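Local coordinates for RNA-dependent RNA Polymerase (Bombyx mori cytoplasmic polyhedrosis virus, PDB 6TZ0), which catalyses RNA-directed RNA synthesis, making plus strands by fully conservative transcription and, after core assembly, complementary minus strands during genome replication, at residues 111-115 against 126-130; 325-329 against 728-733; 652-657 against 672-677; 872-877 against 1017-1023; 1054-1058 against 1190-1195. One frame throughout, in Å; residues are numbered along the deposited sequence.

Contact 1: 111-115 against 126-130; sequences SLTNT and HAALD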
# COMPACT_ATOMS: atom_id res chain seq x y z
N SER A 111 -33.76 6.05 -19.25
CA SER A 111 -33.30 6.31 -20.61
C SER A 111 -32.19 5.38 -21.05
O SER A 111 -31.86 5.34 -22.24
CB SER A 111 -32.82 7.75 -20.73
OG SER A 111 -32.36 8.02 -22.04
N LEU A 112 -31.59 4.63 -20.12
CA LEU A 112 -30.48 3.74 -20.43
C LEU A 112 -31.05 2.37 -20.76
O LEU A 112 -31.62 1.70 -19.89
CB LEU A 112 -29.51 3.68 -19.26
CG LEU A 112 -28.23 2.87 -19.46
CD1 LEU A 112 -27.42 3.45 -20.60
CD2 LEU A 112 -27.42 2.86 -18.19
N THR A 113 -30.89 1.95 -22.01
CA THR A 113 -31.53 0.75 -22.53
C THR A 113 -30.48 -0.19 -23.11
O THR A 113 -29.82 0.16 -24.09
CB THR A 113 -32.56 1.09 -23.61
OG1 THR A 113 -31.90 1.77 -24.69
CG2 THR A 113 -33.67 1.97 -23.06
N ASN A 114 -30.35 -1.38 -22.53
CA ASN A 114 -29.47 -2.42 -23.05
C ASN A 114 -30.27 -3.23 -24.05
O ASN A 114 -30.82 -4.29 -23.74
CB ASN A 114 -28.93 -3.29 -21.93
CG ASN A 114 -27.63 -3.99 -22.29
OD1 ASN A 114 -26.98 -4.58 -21.43
ND2 ASN A 114 -27.22 -3.89 -23.55
N THR A 115 -30.35 -2.73 -25.28
CA THR A 115 -31.09 -3.39 -26.35
C THR A 115 -30.20 -4.25 -27.23
O THR A 115 -30.62 -4.64 -28.32
CB THR A 115 -31.81 -2.36 -27.22
OG1 THR A 115 -30.85 -1.51 -27.84
CG2 THR A 115 -32.75 -1.52 -26.37
N HIS A 126 -23.08 -1.52 -21.94
CA HIS A 126 -24.31 -1.09 -21.28
C HIS A 126 -24.60 -1.87 -20.01
O HIS A 126 -25.22 -1.31 -19.09
CB HIS A 126 -25.47 -1.16 -22.27
CG HIS A 126 -25.45 -0.06 -23.28
ND1 HIS A 126 -25.98 1.19 -23.03
CD2 HIS A 126 -24.91 0.00 -24.52
CE1 HIS A 126 -25.81 1.96 -24.09
NE2 HIS A 126 -25.16 1.26 -25.01
N ALA A 127 -24.14 -3.11 -19.89
CA ALA A 127 -24.23 -3.80 -18.61
C ALA A 127 -23.34 -3.15 -17.56
O ALA A 127 -23.72 -3.03 -16.39
CB ALA A 127 -23.87 -5.28 -18.77
N ALA A 128 -22.16 -2.68 -17.98
CA ALA A 128 -21.28 -1.98 -17.05
C ALA A 128 -21.82 -0.61 -16.68
O ALA A 128 -21.63 -0.16 -15.55
CB ALA A 128 -19.89 -1.86 -17.64
N LEU A 129 -22.49 0.08 -17.60
CA LEU A 129 -23.09 1.36 -17.25
C LEU A 129 -24.31 1.19 -16.35
O LEU A 129 -24.57 2.04 -15.49
CB LEU A 129 -23.44 2.15 -18.50
CG LEU A 129 -22.18 2.60 -19.25
CD1 LEU A 129 -22.53 3.22 -20.56
CD2 LEU A 129 -21.36 3.55 -18.41
N ASP A 130 -25.04 0.09 -16.52
CA ASP A 130 -26.08 -0.29 -15.55
C ASP A 130 -25.47 -0.52 -14.18
O ASP A 130 -26.03 -0.07 -13.16
CB ASP A 130 -26.81 -1.54 -16.04
CG ASP A 130 -28.08 -1.84 -15.25
OD1 ASP A 130 -28.47 -1.05 -14.38
OD2 ASP A 130 -28.70 -2.89 -15.50
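L112 and H126 meet edge-on: the leucine methyl CD1 lies in the plane of the imidazole, against its ND1 edge, with CD1 to ND1 at 3.6 Å. The other branch of the leucine turns to the helix backbone, where its CD2 is 4.0 Å from the carbonyl carbon of L129 and also touches L129 CB. With CG swung away from the backbone N (chi1 -175°), L112 can straddle two positions one turn apart on the helix, the ring of H126 and the stem of L129.

The imidazole has a second visitor on a different side. The carbonyl O of T113 stands above one ring face, toward the rim, 4.1 Å from H126 ND1, and is not hydrogen-bonded to it. N114 approaches the histidine obliquely, its amide plane 39° from the ring; the amide lies against the root of the histidine, with N114 ND2 3.5 Å from H126 CB. The N114 OD1 atom looks toward the helix backbone, 3.5 Å from A127 N, without making a bond. N114 is also the centre of an inverse gamma turn, closed by a weak bond from T115 N to T113 O, which bends the loop around the histidine. No hydrogen bond crosses the contact, so van der Waals fit carries it.

This is a loop folding back on the helix it leads into, helix 121-134, in the N-terminal region. Y81 packs on both L112 and L129, M133 takes more of L112 further along the helix, the ring of Y116 meets that of H126, and A128 faces L348 and I626.

Contact 2: 325-329 against 728-733; sequences QNDVA and VNGTFW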
# COMPACT_ATOMS: atom_id res chain seq x y z
N GLN A 325 -8.42 36.59 12.59
CA GLN A 325 -8.01 35.31 12.02
C GLN A 325 -9.12 34.28 12.16
O GLN A 325 -9.27 33.39 11.31
CB GLN A 325 -6.73 34.83 12.69
CG GLN A 325 -6.12 33.58 12.09
CD GLN A 325 -4.93 33.11 12.87
OE1 GLN A 325 -4.57 33.71 13.87
NE2 GLN A 325 -4.34 32.01 12.46
N ASN A 326 -9.93 34.40 13.22
CA ASN A 326 -11.02 33.45 13.44
C ASN A 326 -12.12 33.63 12.41
O ASN A 326 -12.82 32.67 12.09
CB ASN A 326 -11.59 33.60 14.84
CG ASN A 326 -10.57 33.31 15.91
OD1 ASN A 326 -9.64 32.54 15.69
ND2 ASN A 326 -10.76 33.88 17.09
N ASP A 327 -12.25 34.84 11.86
CA ASP A 327 -13.21 35.07 10.79
C ASP A 327 -12.84 34.30 9.54
O ASP A 327 -13.69 33.64 8.92
CB ASP A 327 -13.31 36.56 10.48
CG ASP A 327 -13.94 37.34 11.60
OD1 ASP A 327 -14.65 36.73 12.41
OD2 ASP A 327 -13.75 38.57 11.65
N VAL A 328 -11.56 34.34 9.17
CA VAL A 328 -11.07 33.61 8.02
C VAL A 328 -11.15 32.11 8.26
O VAL A 328 -11.49 31.35 7.35
CB VAL A 328 -9.63 34.06 7.70
CG1 VAL A 328 -9.11 33.38 6.44
CG2 VAL A 328 -9.58 35.55 7.57
N ALA A 329 -10.93 31.68 9.50
CA ALA A 329 -11.06 30.26 9.84
C ALA A 329 -12.49 29.77 9.70
O ALA A 329 -12.73 28.68 9.17
CB ALA A 329 -10.55 30.02 11.26
N VAL A 728 -2.11 27.38 10.95
CA VAL A 728 -2.07 28.80 10.58
C VAL A 728 -1.80 29.58 11.85
O VAL A 728 -2.71 29.76 12.67
CB VAL A 728 -3.37 29.27 9.92
CG1 VAL A 728 -3.27 30.72 9.55
CG2 VAL A 728 -3.70 28.46 8.68
N ASN A 729 -0.56 30.05 12.02
CA ASN A 729 -0.13 30.95 13.11
C ASN A 729 -0.35 30.35 14.50
O ASN A 729 -0.97 30.96 15.37
CB ASN A 729 -0.81 32.32 12.99
CG ASN A 729 -0.21 33.17 11.92
OD1 ASN A 729 1.00 33.23 11.78
ND2 ASN A 729 -1.06 33.85 11.17
N GLY A 730 0.20 29.16 14.70
CA GLY A 730 0.08 28.52 16.00
C GLY A 730 -1.29 27.95 16.28
O GLY A 730 -1.63 27.71 17.44
N THR A 731 -2.08 27.69 15.24
CA THR A 731 -3.48 27.32 15.37
C THR A 731 -3.82 26.23 14.37
O THR A 731 -3.52 26.35 13.18
CB THR A 731 -4.36 28.56 15.15
OG1 THR A 731 -4.29 29.43 16.28
CG2 THR A 731 -5.79 28.19 14.83
N PHE A 732 -4.44 25.16 14.86
CA PHE A 732 -4.82 24.01 14.05
C PHE A 732 -6.21 24.21 13.45
O PHE A 732 -7.19 24.27 14.19
CB PHE A 732 -4.77 22.74 14.90
CG PHE A 732 -5.29 21.52 14.22
CD1 PHE A 732 -4.63 20.98 13.13
CD2 PHE A 732 -6.41 20.87 14.72
CE1 PHE A 732 -5.10 19.85 12.52
CE2 PHE A 732 -6.88 19.73 14.11
CZ PHE A 732 -6.23 19.23 13.01
N TRP A 733 -6.28 24.32 12.12
CA TRP A 733 -7.56 24.34 11.41
C TRP A 733 -7.86 22.91 10.97
O TRP A 733 -7.29 22.43 9.99
CB TRP A 733 -7.56 25.29 10.21
CG TRP A 733 -7.37 26.76 10.50
CD1 TRP A 733 -7.12 27.35 11.69
CD2 TRP A 733 -7.48 27.83 9.55
NE1 TRP A 733 -7.03 28.71 11.55
CE2 TRP A 733 -7.26 29.03 10.24
CE3 TRP A 733 -7.74 27.89 8.17
CZ2 TRP A 733 -7.28 30.27 9.61
CZ3 TRP A 733 -7.76 29.12 7.55
CH2 TRP A 733 -7.53 30.29 8.27
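Q325 reaches V728 by stretching straight out of the first turn of its helix: CG is turned away from the backbone N (chi1 -174°) and the chain stays extended to the amide. Q325 NE2 then lies 2.8 Å from the carbonyl O of V728, though the N-H points poorly, at 126°, and the bond is weak. Q325 NE2 also rests 3.6 Å from N729 CB, with the two amides nearly perpendicular.

W733 gets to the helix by a different torsion, with CG beside its own backbone N (chi1 -64°), which lays the indole against A329. A329 CB is 3.6 Å from W733 CE2, and A329 CA sits over the six-membered ring of W733 in a CH-pi contact, 3.9 Å from its centroid. V328 CG1 adds an oblique touch at CH2. The opposite face of the indole is taken by V728 CG2, so the ring is sandwiched between helix and hairpin.

Residues 728-731 form the hairpin corner, N729 and G730 both with positive phi, and V728 N bonded to T731 O. Strand 732-733 runs antiparallel to 725-727, with W733 paired to L726. Helix 257-264 packs against V328 through A260 and V264, and against Q325 and V728 through L261; strand 266-272 covers Q325 and N729 through V269.

Contact 3: 652-657 against 672-677; sequences LQGLVR and LTTIKI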
# COMPACT_ATOMS: atom_id res chain seq x y z
N LEU A 652 13.28 12.56 -2.40
CA LEU A 652 12.99 13.97 -2.18
C LEU A 652 13.92 14.58 -1.15
O LEU A 652 14.36 15.73 -1.32
CB LEU A 652 11.53 14.13 -1.76
CG LEU A 652 10.53 13.89 -2.89
CD1 LEU A 652 9.12 13.83 -2.33
CD2 LEU A 652 10.65 14.97 -3.93
N GLN A 653 14.26 13.84 -0.08
CA GLN A 653 15.20 14.40 0.89
C GLN A 653 16.59 14.51 0.29
O GLN A 653 17.32 15.46 0.61
CB GLN A 653 15.20 13.57 2.18
CG GLN A 653 15.95 12.27 2.16
CD GLN A 653 15.72 11.48 3.42
OE1 GLN A 653 14.90 11.83 4.24
NE2 GLN A 653 16.50 10.42 3.59
N GLY A 654 16.94 13.62 -0.64
CA GLY A 654 18.22 13.72 -1.30
C GLY A 654 18.30 14.92 -2.22
O GLY A 654 19.30 15.64 -2.19
N LEU A 655 17.25 15.17 -3.00
CA LEU A 655 17.24 16.34 -3.88
C LEU A 655 17.29 17.65 -3.09
O LEU A 655 18.05 18.55 -3.45
CB LEU A 655 16.01 16.34 -4.79
CG LEU A 655 15.86 15.32 -5.91
CD1 LEU A 655 14.52 15.51 -6.57
CD2 LEU A 655 16.97 15.44 -6.92
N VAL A 656 16.54 17.74 -1.99
CA VAL A 656 16.50 18.99 -1.24
C VAL A 656 17.82 19.24 -0.51
O VAL A 656 18.41 20.33 -0.62
CB VAL A 656 15.30 19.00 -0.27
CG1 VAL A 656 15.37 20.19 0.66
CG2 VAL A 656 14.02 19.07 -1.06
N ARG A 657 18.31 18.25 0.24
CA ARG A 657 19.54 18.46 1.00
C ARG A 657 20.76 18.55 0.09
O ARG A 657 21.71 19.29 0.40
CB ARG A 657 19.69 17.35 2.03
CG ARG A 657 18.65 17.37 3.12
CD ARG A 657 18.89 18.55 4.04
NE ARG A 657 18.02 18.51 5.21
CZ ARG A 657 17.99 19.45 6.14
NH1 ARG A 657 18.78 20.50 6.04
NH2 ARG A 657 17.17 19.34 7.17
N LEU A 672 17.46 27.22 5.00
CA LEU A 672 16.55 26.12 5.27
C LEU A 672 16.74 25.63 6.70
O LEU A 672 17.85 25.28 7.10
CB LEU A 672 16.81 24.99 4.27
CG LEU A 672 15.87 23.80 4.11
CD1 LEU A 672 15.91 23.37 2.67
CD2 LEU A 672 16.27 22.64 4.97
N THR A 673 15.65 25.59 7.46
CA THR A 673 15.71 25.15 8.84
C THR A 673 15.40 23.66 8.98
O THR A 673 16.24 22.88 9.43
CB THR A 673 14.75 25.97 9.69
OG1 THR A 673 13.42 25.75 9.21
CG2 THR A 673 15.07 27.43 9.56
N THR A 674 14.18 23.25 8.62
CA THR A 674 13.78 21.85 8.65
C THR A 674 13.00 21.52 7.39
O THR A 674 12.40 22.39 6.75
CB THR A 674 12.91 21.49 9.87
OG1 THR A 674 11.74 22.32 9.90
CG2 THR A 674 13.66 21.62 11.19
N ILE A 675 13.02 20.24 7.03
CA ILE A 675 12.09 19.68 6.05
C ILE A 675 11.50 18.42 6.65
O ILE A 675 12.14 17.72 7.44
CB ILE A 675 12.73 19.38 4.67
CG1 ILE A 675 13.90 18.42 4.79
CG2 ILE A 675 13.18 20.65 3.99
CD1 ILE A 675 14.35 17.85 3.47
N LYS A 676 10.24 18.14 6.30
CA LYS A 676 9.57 16.90 6.68
C LYS A 676 8.93 16.28 5.45
O LYS A 676 8.22 16.97 4.71
CB LYS A 676 8.53 17.13 7.77
CG LYS A 676 9.11 17.50 9.11
CD LYS A 676 9.88 16.34 9.68
CE LYS A 676 10.44 16.67 11.05
NZ LYS A 676 11.24 15.55 11.61
N ILE A 677 9.20 15.00 5.21
CA ILE A 677 8.78 14.30 4.00
C ILE A 677 8.17 12.96 4.39
O ILE A 677 8.71 12.26 5.25
CB ILE A 677 9.97 14.12 3.02
CG1 ILE A 677 10.46 15.47 2.51
CG2 ILE A 677 9.58 13.30 1.81
CD1 ILE A 677 11.75 15.41 1.80
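I677 and L652 pack at the closely fitted end of this contact. The I677 CD1 methyl settles directly on the helix backbone, 3.5 Å from Q653 N, and touches L652 CB at 3.8 Å, while its CG2 branch lies against the same leucine. One turn further along the helix, V656 and I675 reach for each other tip to tip, V656 CG1 to I675 CD1 at 3.8 Å. The I675 CG1 branch lies between its backbone N and carbonyl carbon (chi1 58°), which sets CD1 against V656 and near R657 NE. L672 comes across V656 at about a right angle, L672 CD1 lying 3.8 Å from V656 CG1.

All this belongs to the polymerase palm. Helix 644-665 packs on the edge strand 672-677 of the four-stranded antiparallel sheet; over 652-657 and 672-677 the two run nearly antiparallel (160°), axes 9.7 Å apart. That strand is the first arm of the motif C hairpin, whose turn carries D680 and D681, magnesium-binding residues with no metal bound in this model; the side chain of L652 is about 6 Å from that of D680 and about 5 Å from that of V548, which also belongs to the magnesium site.

The R657 end is looser and partly exposed. Bent at chi2 (-71°), the R657 side chain slides past I675 in the opposite direction. L672 CD2 lies over one face of the guanidinium, 3.5 Å from R657 NH1, whereas T673 O stands near the guanidinium plane, unbonded. NH1 is held by a salt bridge to E660 on its own helix, and T673 turns its OG1 to I685 O on the neighbouring strand.

Contact 4: 872-877 against 1017-1023; sequences RRLLYD and DALHLYE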
# COMPACT_ATOMS: atom_id res chain seq x y z
N ARG A 872 -20.40 1.97 33.69
CA ARG A 872 -21.23 1.27 34.67
C ARG A 872 -21.60 2.17 35.84
O ARG A 872 -22.59 1.91 36.54
CB ARG A 872 -20.50 0.01 35.14
CG ARG A 872 -21.31 -0.93 36.00
CD ARG A 872 -20.63 -2.24 36.29
NE ARG A 872 -21.41 -3.00 37.27
CZ ARG A 872 -22.42 -3.80 36.96
NH1 ARG A 872 -23.07 -4.44 37.92
NH2 ARG A 872 -22.79 -3.96 35.70
N ARG A 873 -20.87 3.27 36.03
CA ARG A 873 -21.16 4.21 37.12
C ARG A 873 -22.47 4.96 36.89
O ARG A 873 -23.02 5.52 37.85
CB ARG A 873 -19.98 5.17 37.26
CG ARG A 873 -19.96 6.02 38.51
CD ARG A 873 -18.71 6.87 38.56
NE ARG A 873 -18.71 7.74 39.72
CZ ARG A 873 -19.19 8.98 39.73
NH1 ARG A 873 -19.71 9.50 38.63
NH2 ARG A 873 -19.15 9.70 40.83
N LEU A 874 -23.00 4.97 35.67
CA LEU A 874 -24.29 5.61 35.43
C LEU A 874 -25.43 4.86 36.09
O LEU A 874 -26.43 5.47 36.50
CB LEU A 874 -24.53 5.74 33.92
CG LEU A 874 -25.75 6.55 33.47
CD1 LEU A 874 -25.58 8.00 33.88
CD2 LEU A 874 -25.95 6.42 31.98
N LEU A 875 -25.29 3.53 36.25
CA LEU A 875 -26.27 2.73 36.97
C LEU A 875 -26.40 3.16 38.41
O LEU A 875 -27.50 3.12 38.98
CB LEU A 875 -25.88 1.25 36.93
CG LEU A 875 -25.75 0.50 35.61
CD1 LEU A 875 -25.20 -0.89 35.88
CD2 LEU A 875 -27.08 0.42 34.90
N TYR A 876 -25.30 3.58 39.02
CA TYR A 876 -25.30 4.04 40.40
C TYR A 876 -25.60 5.52 40.52
O TYR A 876 -26.17 5.95 41.53
CB TYR A 876 -23.94 3.73 41.03
CG TYR A 876 -23.68 2.25 41.16
CD1 TYR A 876 -24.14 1.55 42.26
CD2 TYR A 876 -23.01 1.56 40.17
CE1 TYR A 876 -23.91 0.20 42.39
CE2 TYR A 876 -22.78 0.20 40.28
CZ TYR A 876 -23.23 -0.47 41.40
OH TYR A 876 -23.01 -1.82 41.53
N ASP A 877 -25.25 6.30 39.49
CA ASP A 877 -25.58 7.72 39.48
C ASP A 877 -27.08 7.94 39.35
O ASP A 877 -27.63 8.86 39.96
CB ASP A 877 -24.84 8.40 38.33
CG ASP A 877 -24.81 9.91 38.45
OD1 ASP A 877 -25.28 10.45 39.47
OD2 ASP A 877 -24.31 10.57 37.52
N ASP A 1017 -17.31 -3.33 42.28
CA ASP A 1017 -17.84 -2.07 41.79
C ASP A 1017 -18.33 -1.16 42.92
O ASP A 1017 -19.19 -0.31 42.69
CB ASP A 1017 -18.93 -2.31 40.73
CG ASP A 1017 -20.16 -3.02 41.25
OD1 ASP A 1017 -20.27 -3.36 42.44
OD2 ASP A 1017 -21.07 -3.25 40.43
N ALA A 1018 -17.81 -1.35 44.13
CA ALA A 1018 -17.95 -0.36 45.18
C ALA A 1018 -17.08 0.86 44.92
O ALA A 1018 -17.30 1.91 45.53
CB ALA A 1018 -17.60 -0.96 46.54
N LEU A 1019 -16.10 0.74 44.01
CA LEU A 1019 -15.25 1.85 43.64
C LEU A 1019 -15.98 2.92 42.84
O LEU A 1019 -15.44 4.01 42.66
CB LEU A 1019 -14.05 1.36 42.83
CG LEU A 1019 -13.03 0.49 43.57
CD1 LEU A 1019 -11.94 0.02 42.63
CD2 LEU A 1019 -12.44 1.24 44.74
N HIS A 1020 -17.18 2.64 42.34
CA HIS A 1020 -17.94 3.69 41.67
C HIS A 1020 -18.59 4.66 42.64
O HIS A 1020 -19.06 5.71 42.21
CB HIS A 1020 -19.04 3.10 40.78
CG HIS A 1020 -18.52 2.24 39.66
ND1 HIS A 1020 -18.48 0.87 39.75
CD2 HIS A 1020 -17.99 2.56 38.46
CE1 HIS A 1020 -17.97 0.37 38.63
NE2 HIS A 1020 -17.66 1.38 37.84
N LEU A 1021 -18.61 4.35 43.94
CA LEU A 1021 -19.39 5.12 44.90
C LEU A 1021 -18.55 6.29 45.44
O LEU A 1021 -17.99 6.25 46.53
CB LEU A 1021 -19.89 4.22 46.02
CG LEU A 1021 -20.73 3.05 45.53
CD1 LEU A 1021 -21.23 2.20 46.67
CD2 LEU A 1021 -21.87 3.54 44.70
N TYR A 1022 -18.48 7.34 44.63
CA TYR A 1022 -17.77 8.55 45.00
C TYR A 1022 -18.47 9.75 44.37
O TYR A 1022 -19.00 9.66 43.27
CB TYR A 1022 -16.30 8.49 44.57
CG TYR A 1022 -16.03 8.37 43.09
CD1 TYR A 1022 -15.95 7.13 42.49
CD2 TYR A 1022 -15.80 9.49 42.31
CE1 TYR A 1022 -15.70 7.01 41.14
CE2 TYR A 1022 -15.55 9.38 40.97
CZ TYR A 1022 -15.50 8.14 40.39
OH TYR A 1022 -15.24 8.04 39.05
N GLU A 1023 -18.46 10.87 45.09
CA GLU A 1023 -19.10 12.09 44.62
C GLU A 1023 -18.25 13.30 44.92
O GLU A 1023 -17.23 13.23 45.61
CB GLU A 1023 -20.50 12.26 45.20
CG GLU A 1023 -21.55 11.53 44.40
CD GLU A 1023 -21.74 12.17 43.03
OE1 GLU A 1023 -21.64 13.41 42.93
OE2 GLU A 1023 -21.95 11.43 42.05
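D1017 OD2 is gripped by two side chains of 872-877, R872 and Y876. D1017 OD2 lies in the guanidinium plane of R872, and R872 NE meets its anti lone pair at 3.2 Å, nearly straight at 161°; NH1 adds a weak bond to the same oxygen, completing the salt bridge, and is weakly bonded to P1012 O as well. The Y876 hydroxyl arrives from a different direction, OH donating to D1017 OD2 at 2.6 Å from well above the carboxylate plane. The backbone of D1017 is used too: its O accepts H1020 ND1 at 3.2 Å, which helps fix the rotation of the imidazole. R873 CB approaches this ring obliquely, 3.5 Å from H1020 CD2.

The setting is the C-terminal region, where an irregular turn ending in an inverse gamma turn at L1021 feeds strand 1022-1027, whose E1023 pairs with V1201 on strand 1196-1202.

R873 runs extended past H1020 into that corner. NE makes a weak bond to H1020 O, and NH2 donates to Y1022 O, although the modelled distance is too short to trust. R873 NH2 is also salt-bridged to E1023 OE2 at 3.5 Å. The guanidinium also lies over the Y1022 ring face in a cation-pi contact, R873 CZ lying 4.0 Å from the Y1022 ring centroid. Y1022 OH is hydrogen-bonded to Y1139 OH, and D877, close to E1023, finds its counter-charge in R852.

Contact 5: 1054-1058 against 1190-1195; sequences DGWFA and ITSNQG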
# COMPACT_ATOMS: atom_id res chain seq x y z
N ASP A 1054 -16.16 24.92 26.19
CA ASP A 1054 -15.78 23.89 27.16
C ASP A 1054 -14.41 23.29 26.86
O ASP A 1054 -13.72 22.88 27.79
CB ASP A 1054 -16.84 22.80 27.20
CG ASP A 1054 -18.11 23.26 27.88
OD1 ASP A 1054 -18.03 24.10 28.79
OD2 ASP A 1054 -19.20 22.79 27.48
N GLY A 1055 -14.00 23.23 25.60
CA GLY A 1055 -12.66 22.76 25.29
C GLY A 1055 -11.60 23.76 25.72
O GLY A 1055 -10.56 23.38 26.28
N TRP A 1056 -11.87 25.05 25.50
CA TRP A 1056 -11.02 26.12 26.01
C TRP A 1056 -10.90 26.08 27.52
O TRP A 1056 -9.80 26.21 28.07
CB TRP A 1056 -11.58 27.47 25.59
CG TRP A 1056 -10.81 28.63 26.09
CD1 TRP A 1056 -9.65 29.11 25.60
CD2 TRP A 1056 -11.12 29.42 27.25
NE1 TRP A 1056 -9.22 30.18 26.35
CE2 TRP A 1056 -10.10 30.38 27.37
CE3 TRP A 1056 -12.15 29.40 28.18
CZ2 TRP A 1056 -10.10 31.33 28.39
CZ3 TRP A 1056 -12.15 30.34 29.19
CH2 TRP A 1056 -11.13 31.29 29.29
N PHE A 1057 -12.02 25.89 28.22
CA PHE A 1057 -12.00 25.93 29.67
C PHE A 1057 -11.38 24.67 30.25
O PHE A 1057 -10.74 24.72 31.30
CB PHE A 1057 -13.42 26.14 30.19
CG PHE A 1057 -13.50 26.57 31.61
CD1 PHE A 1057 -13.13 27.85 31.97
CD2 PHE A 1057 -13.99 25.72 32.59
CE1 PHE A 1057 -13.20 28.26 33.28
CE2 PHE A 1057 -14.08 26.13 33.90
CZ PHE A 1057 -13.68 27.40 34.24
N ALA A 1058 -11.52 23.54 29.56
CA ALA A 1058 -10.84 22.32 29.97
C ALA A 1058 -9.33 22.45 29.79
O ALA A 1058 -8.56 21.94 30.61
CB ALA A 1058 -11.36 21.13 29.18
N ILE A 1190 -17.73 19.01 31.95
CA ILE A 1190 -17.16 20.33 31.71
C ILE A 1190 -18.26 21.35 31.44
O ILE A 1190 -18.08 22.56 31.64
CB ILE A 1190 -16.15 20.27 30.56
CG1 ILE A 1190 -15.24 19.08 30.75
CG2 ILE A 1190 -15.24 21.49 30.55
CD1 ILE A 1190 -14.29 18.85 29.66
N THR A 1191 -19.43 20.87 31.01
CA THR A 1191 -20.49 21.76 30.56
C THR A 1191 -21.12 22.54 31.70
O THR A 1191 -21.60 23.67 31.51
CB THR A 1191 -21.57 20.96 29.83
OG1 THR A 1191 -22.14 20.01 30.73
CG2 THR A 1191 -20.96 20.22 28.67
N SER A 1192 -21.13 21.97 32.90
CA SER A 1192 -21.69 22.69 34.04
C SER A 1192 -20.60 23.21 34.96
O SER A 1192 -20.89 23.69 36.06
CB SER A 1192 -22.67 21.79 34.79
OG SER A 1192 -22.02 20.66 35.34
N ASN A 1193 -19.35 23.13 34.53
CA ASN A 1193 -18.23 23.56 35.36
C ASN A 1193 -18.02 25.06 35.21
O ASN A 1193 -17.69 25.55 34.12
CB ASN A 1193 -16.98 22.78 34.98
CG ASN A 1193 -15.88 22.86 36.02
OD1 ASN A 1193 -15.99 23.58 37.01
ND2 ASN A 1193 -14.83 22.10 35.81
N GLN A 1194 -18.22 25.80 36.30
CA GLN A 1194 -18.13 27.26 36.30
C GLN A 1194 -16.87 27.77 36.99
O GLN A 1194 -16.77 28.96 37.26
CB GLN A 1194 -19.37 27.86 36.95
CG GLN A 1194 -20.66 27.65 36.17
CD GLN A 1194 -21.85 28.26 36.86
OE1 GLN A 1194 -21.73 28.79 37.97
NE2 GLN A 1194 -23.02 28.21 36.22
N GLY A 1195 -15.93 26.88 37.29
CA GLY A 1195 -14.66 27.30 37.84
C GLY A 1195 -14.53 27.25 39.35
O GLY A 1195 -13.71 27.97 39.91
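D1054, at the start of helix 1054-1062, lies across the type I beta turn that runs from I1190 to N1193, so a helix start meets a tight turn here. The turn is closed by N1193 N bonding to I1190 O and sits in the connection between helix 1174-1188 and strand 1196-1202 of the C-terminal region.

Take the aspartate from its stem outward. D1054 CB touches the I1190 CG2 methyl at 3.9 Å. The next atom, CG, lies beside its own backbone N (chi1 -72°), a setting that swings the carboxylate over the first peptide of the turn, D1054 CG being 3.9 Å from T1191 CA. There the two oxygens part. D1054 OD1 comes within 3.2 Å of I1190 O, but both are acceptors, so this is a near approach and no bond. OD2 points along the turn to the T1191 CG2 methyl. The carboxylate therefore rests on backbone and methyl groups of the turn without any hydrogen bond across.

I1190 contributes more: its CG2 also approaches D1054 O, the acceptor for A1058 N, and its CD1 packs on A1058 CB at 3.7 Å. F864 lies on the same isoleucine, and S862 on T1191.

Further along the helix, F1057 serves the end of the segment after the turn. N1193 O approaches F1057 CE2 obliquely at 3.7 Å, while N1193 OD1 folds back to take a weak bond from G1195 N. The ring's tip finishes the contact: G1195 CA lies in the plane of the F1057 ring, at its edge, 3.7 Å from CZ.

Overall arrangement
Contact 1 comes first along the chain, in the N-terminal region, and stands apart: its centre is about 49 to 62 Å from those of the others, and on the opposite side of the chain's centre from contacts 4 and 5. Contact 2 ties residues almost 400 apart, and the chain between them includes the palm with contact 3, their centres about 26 Å apart. Contacts 4 and 5 follow in the C-terminal region, centres about 23 Å apart, and both lead into one small sheet, contact 4 through strand 1022-1027 and contact 5 through strand 1196-1202. The centres of contacts 2 and 5 are about 22 Å apart. Contact 3 alone borders the catalytic metal site; the others join surrounding parts of the polymerase.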